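Local coordinates for chemotaxis response regulator protein-glutamate methylesterase (Thermotoga maritima, PDB 3SFT), which probably demethylates methylglutamate residues of chemoreceptors and deamidates selected receptor glutamines during chemotaxis, this chain being its C-terminal catalytic domain, at residues A[41-45]-A[46-50]. Numbering follows the deposited sequence.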
loop_
_atom_site.group_PDB
_atom_site.type_symbol
_atom_site.label_atom_id
_atom_site.label_comp_id
_atom_site.label_asym_id
_atom_site.label_seq_id
_atom_site.Cartn_x
_atom_site.Cartn_y
_atom_site.Cartn_z
ATOM N N GLN A 41 -0.159 1.767 6.805
ATOM C CA GLN A 41 -0.406 3.086 7.370
ATOM C C GLN A 41 0.371 3.225 8.673
ATOM O O GLN A 41 0.221 2.397 9.573
ATOM C CB GLN A 41 -1.918 3.241 7.632
ATOM C CG GLN A 41 -2.337 4.392 8.560
ATOM C CD GLN A 41 -2.148 5.765 7.951
ATOM O OE1 GLN A 41 -2.505 6.001 6.803
ATOM N NE2 GLN A 41 -1.619 6.690 8.736
ATOM N N HIS A 42 1.210 4.258 8.761
ATOM C CA HIS A 42 1.998 4.527 9.970
ATOM C C HIS A 42 1.027 4.896 11.083
ATOM O O HIS A 42 0.188 5.781 10.918
ATOM C CB HIS A 42 2.958 5.705 9.773
ATOM C CG HIS A 42 3.986 5.490 8.708
ATOM N ND1 HIS A 42 4.955 6.425 8.416
ATOM C CD2 HIS A 42 4.192 4.457 7.861
ATOM C CE1 HIS A 42 5.713 5.978 7.434
ATOM N NE2 HIS A 42 5.274 4.787 7.078
ATOM N N MET A 43 1.145 4.220 12.216
ATOM C CA MET A 43 0.256 4.486 13.335
ATOM C C MET A 43 0.756 3.743 14.564
ATOM O O MET A 43 1.338 2.662 14.447
ATOM C CB MET A 43 -1.162 4.022 12.981
ATOM C CG MET A 43 -2.254 4.986 13.421
ATOM S SD MET A 43 -3.611 5.088 12.243
ATOM C CE MET A 43 -3.967 3.317 11.991
ATOM N N PRO A 44 0.573 4.332 15.763
ATOM C CA PRO A 44 1.017 3.688 17.002
ATOM C C PRO A 44 0.378 2.305 17.115
ATOM O O PRO A 44 -0.686 2.055 16.537
ATOM C CB PRO A 44 0.480 4.630 18.079
ATOM C CG PRO A 44 0.546 5.961 17.413
ATOM C CD PRO A 44 -0.012 5.654 16.046
ATOM N N PRO A 45 1.025 1.383 17.846
ATOM C CA PRO A 45 0.472 0.033 18.000
ATOM C C PRO A 45 -0.931 0.037 18.607
ATOM O O PRO A 45 -1.212 0.781 19.548
ATOM C CB PRO A 45 1.493 -0.652 18.917
ATOM C CG PRO A 45 2.096 0.490 19.694
ATOM C CD PRO A 45 2.270 1.536 18.621
ATOM N N GLY A 46 -1.820 -0.760 18.023
ATOM C CA GLY A 46 -3.181 -0.850 18.521
ATOM C C GLY A 46 -4.215 -0.003 17.799
ATOM O O GLY A 46 -5.400 -0.086 18.120
ATOM N N PHE A 47 -3.794 0.788 16.817
ATOM C CA PHE A 47 -4.727 1.646 16.089
ATOM C C PHE A 47 -5.038 1.226 14.660
ATOM O O PHE A 47 -6.028 1.683 14.089
ATOM C CB PHE A 47 -4.241 3.095 16.101
ATOM C CG PHE A 47 -4.279 3.730 17.454
ATOM C CD1 PHE A 47 -5.408 4.420 17.878
ATOM C CD2 PHE A 47 -3.190 3.632 18.308
ATOM C CE1 PHE A 47 -5.453 5.004 19.140
ATOM C CE2 PHE A 47 -3.220 4.210 19.572
ATOM C CZ PHE A 47 -4.356 4.898 19.990
ATOM N N THR A 48 -4.198 0.373 14.078
ATOM C CA THR A 48 -4.408 -0.086 12.703
ATOM C C THR A 48 -5.742 -0.822 12.507
ATOM O O THR A 48 -6.319 -0.789 11.418
ATOM C CB THR A 48 -3.232 -0.964 12.199
ATOM O OG1 THR A 48 -3.017 -2.059 13.102
ATOM C CG2 THR A 48 -1.950 -0.133 12.085
ATOM N N LYS A 49 -6.233 -1.457 13.568
ATOM C CA LYS A 49 -7.500 -2.185 13.527
ATOM C C LYS A 49 -8.695 -1.236 13.358
ATOM O O LYS A 49 -9.706 -1.603 12.748
ATOM C CB LYS A 49 -7.667 -3.009 14.806
ATOM C CG LYS A 49 -8.999 -3.734 14.929
ATOM C CD LYS A 49 -8.899 -5.200 14.536
ATOM C CE LYS A 49 -10.270 -5.861 14.555
ATOM N NZ LYS A 49 -11.108 -5.371 15.694
ATOM N N SER A 50 -8.577 -0.021 13.895
ATOM C CA SER A 50 -9.652 0.969 13.790
ATOM C C SER A 50 -9.810 1.372 12.331
ATOM O O SER A 50 -10.926 1.509 11.827
ATOM C CB SER A 50 -9.356 2.206 14.651
ATOM O OG SER A 50 -8.264 2.958 14.142
#
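Met43 reaches across a tight turn to the start of the helix that follows, crossing the side chain of Phe47 at about a right angle. Its CG lies 3.8 Å from Phe47 CB; beyond that the chain bends at chi2 and again at chi3 (50°), which brings the terminal methyl CE against the Phe47-Thr48 backbone, 3.4 Å from Phe47 O and close to Thr48 CA. The same methyl lies near Thr48 CG2, while the hydroxyl OG1 of Thr48 bonds to Glu65. In Phe47 a chi1 of -68°, with CG anti to the carbonyl carbon, lays the ring alongside Pro44: CD2 is 3.8 Å from Pro44 CB, and the Pro44 carbonyl lies at the ring edge, with its O 3.4 Å from CD2. Pro44 to Phe47 form a type II beta turn, closed by a weak hydrogen bond from Phe47 N to Pro44 O (3.4 Å). Gly46 occupies its third position with a positive phi of 98°, as is common for glycine in type II turns. Phe47 O is gripped twice by Ser50, by its backbone N and by OG, the latter at 2.6 Å and in the carbonyl plane. Before the turn, the Gln41 side chain curls so that NE2 bonds to His42 O at 3.0 Å; that amide also bonds Ser15 O through NE2 and Ser14 OG through OE1. His42, a predicted active-site residue, points away from the turn and hydrogen-bonds through NE2 to Asp138, consistent with a Ser-His-Asp catalytic triad completed by Ser15. The turn thus links strand 37-41 of the parallel sheet to helix 48-58, whose Leu51 packs against both Gln41 and Met43.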